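Local atomic coordinates of KLLA0F20702p (Kluyveromyces lactis, PDB entry 5Y5A), a protein that is the telomerase subunit Est1, which probably helps recruit telomerase to telomeres through its association with Cdc13. Residues Q421-A426 against E528-R533. Numbering follows the deposited sequence.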
loop_
_atom_site.group_PDB
_atom_site.type_symbol
_atom_site.label_atom_id
_atom_site.label_comp_id
_atom_site.label_asym_id
_atom_site.label_seq_id
_atom_site.Cartn_x
_atom_site.Cartn_y
_atom_site.Cartn_z
ATOM N N GLN A 421 13.445 9.359 4.505
ATOM C CA GLN A 421 12.557 8.635 5.428
ATOM C C GLN A 421 12.497 9.219 6.834
ATOM O O GLN A 421 11.460 9.150 7.496
ATOM C CB GLN A 421 12.960 7.163 5.540
ATOM C CG GLN A 421 12.673 6.331 4.313
ATOM C CD GLN A 421 13.866 6.247 3.387
ATOM O OE1 GLN A 421 14.854 6.974 3.550
ATOM N NE2 GLN A 421 13.785 5.353 2.408
ATOM N N TYR A 422 13.609 9.777 7.292
ATOM C CA TYR A 422 13.699 10.252 8.669
ATOM C C TYR A 422 12.673 11.335 8.986
ATOM O O TYR A 422 11.883 11.178 9.914
ATOM C CB TYR A 422 15.116 10.738 8.952
ATOM C CG TYR A 422 16.079 9.584 8.957
ATOM C CD1 TYR A 422 15.986 8.597 9.933
ATOM C CD2 TYR A 422 17.045 9.448 7.976
ATOM C CE1 TYR A 422 16.846 7.529 9.951
ATOM C CE2 TYR A 422 17.917 8.364 7.982
ATOM C CZ TYR A 422 17.808 7.407 8.977
ATOM O OH TYR A 422 18.662 6.320 9.013
ATOM N N LEU A 423 12.650 12.406 8.200
ATOM C CA LEU A 423 11.675 13.467 8.432
ATOM C C LEU A 423 10.303 13.121 7.831
ATOM O O LEU A 423 9.279 13.632 8.278
ATOM C CB LEU A 423 12.194 14.793 7.874
ATOM C CG LEU A 423 13.400 15.402 8.617
ATOM C CD1 LEU A 423 13.658 16.823 8.152
ATOM C CD2 LEU A 423 13.197 15.379 10.132
ATOM N N ALA A 424 10.283 12.245 6.832
ATOM C CA ALA A 424 9.017 11.778 6.254
ATOM C C ALA A 424 8.181 11.031 7.284
ATOM O O ALA A 424 6.963 11.157 7.310
ATOM C CB ALA A 424 9.268 10.887 5.047
ATOM N N MET A 425 8.841 10.258 8.138
ATOM C CA MET A 425 8.147 9.532 9.198
ATOM C C MET A 425 7.498 10.498 10.186
ATOM O O MET A 425 6.373 10.276 10.631
ATOM C CB MET A 425 9.112 8.581 9.931
ATOM C CG MET A 425 9.415 7.298 9.148
ATOM S SD MET A 425 10.370 6.055 10.050
ATOM C CE MET A 425 11.867 6.962 10.421
ATOM N N ALA A 426 8.199 11.578 10.517
ATOM C CA ALA A 426 7.606 12.598 11.382
ATOM C C ALA A 426 6.385 13.254 10.724
ATOM O O ALA A 426 5.394 13.526 11.404
ATOM C CB ALA A 426 8.649 13.654 11.765
ATOM N N GLU A 528 17.580 20.943 -0.233
ATOM C CA GLU A 528 16.416 21.809 -0.284
ATOM C C GLU A 528 15.161 21.046 0.116
ATOM O O GLU A 528 14.356 21.548 0.896
ATOM C CB GLU A 528 16.272 22.424 -1.674
ATOM C CG GLU A 528 17.353 23.460 -1.956
ATOM C CD GLU A 528 17.455 23.845 -3.414
ATOM O OE1 GLU A 528 18.265 24.742 -3.730
ATOM O OE2 GLU A 528 16.735 23.253 -4.242
ATOM N N GLU A 529 15.004 19.822 -0.380
ATOM C CA GLU A 529 13.843 19.020 -0.006
ATOM C C GLU A 529 13.831 18.761 1.497
ATOM O O GLU A 529 12.780 18.827 2.135
ATOM C CB GLU A 529 13.815 17.704 -0.784
ATOM C CG GLU A 529 13.526 17.895 -2.270
ATOM C CD GLU A 529 13.318 16.588 -3.024
ATOM O OE1 GLU A 529 13.738 15.523 -2.523
ATOM O OE2 GLU A 529 12.731 16.633 -4.126
ATOM N N HIS A 530 15.004 18.493 2.058
ATOM C CA HIS A 530 15.154 18.330 3.503
ATOM C C HIS A 530 14.751 19.615 4.245
ATOM O O HIS A 530 14.068 19.574 5.270
ATOM C CB HIS A 530 16.595 17.940 3.845
ATOM C CG HIS A 530 16.865 17.839 5.315
ATOM N ND1 HIS A 530 17.502 18.836 6.023
ATOM C CD2 HIS A 530 16.586 16.862 6.210
ATOM C CE1 HIS A 530 17.599 18.481 7.292
ATOM N NE2 HIS A 530 17.049 17.289 7.433
ATOM N N SER A 531 15.161 20.754 3.704
ATOM C CA SER A 531 14.811 22.047 4.281
ATOM C C SER A 531 13.296 22.262 4.251
ATOM O O SER A 531 12.697 22.685 5.241
ATOM C CB SER A 531 15.529 23.168 3.535
ATOM O OG SER A 531 15.242 24.421 4.125
ATOM N N SER A 532 12.682 21.938 3.118
ATOM C CA SER A 532 11.234 21.998 2.986
ATOM C C SER A 532 10.503 21.121 4.015
ATOM O O SER A 532 9.488 21.548 4.569
ATOM C CB SER A 532 10.817 21.592 1.574
ATOM O OG SER A 532 9.409 21.427 1.503
ATOM N N ARG A 533 11.002 19.905 4.269
ATOM C CA ARG A 533 10.403 19.042 5.299
ATOM C C ARG A 533 10.576 19.629 6.700
ATOM O O ARG A 533 9.699 19.486 7.554
ATOM C CB ARG A 533 10.998 17.629 5.262
ATOM C CG ARG A 533 10.603 16.812 4.041
ATOM C CD ARG A 533 11.068 15.366 4.169
ATOM N NE ARG A 533 10.651 14.565 3.023
ATOM C CZ ARG A 533 11.405 14.328 1.956
ATOM N NH1 ARG A 533 12.638 14.827 1.869
ATOM N NH2 ARG A 533 10.922 13.589 0.970
#
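L423 packs against H530 and R533 in a buried van der Waals contact, with no hydrogen bond between the two segments, joining helix 421-433 of the Est1 DNA/RNA-binding domain to the start of helix 526-546. The short segments run in the same direction at 22°, their axes 10.1 Å apart; at this separation side chains make most of the contact. Leucine suits its place because its branched, nonpolar end packs against both the ring and the arginine methylenes. Its CD1 methyl meets the H530 imidazole obliquely, 3.5 Å from NE2. With CG opposite the backbone N (chi1 176°), the H530 side chain leaves the flank of its helix and brings the ring to the leucine, while NE2 donates a hydrogen bond to the carbonyl oxygen of F414. R533 serves a double purpose. Its extended aliphatic chain places CD 3.9 Å from L423 CB, and the small methyl of A424 lets CD come within 4.2 Å of A424 N. Beyond, NE is salt-bridged to E484 and NH2 to E483, which probably fixes the guanidinium's rotation and offsets its buried charge. Further along helix 526-546, V534 and L537 also pack on L423, while on helix 421-433 Y422 and M425 turn to helices 339-379 and 385-410.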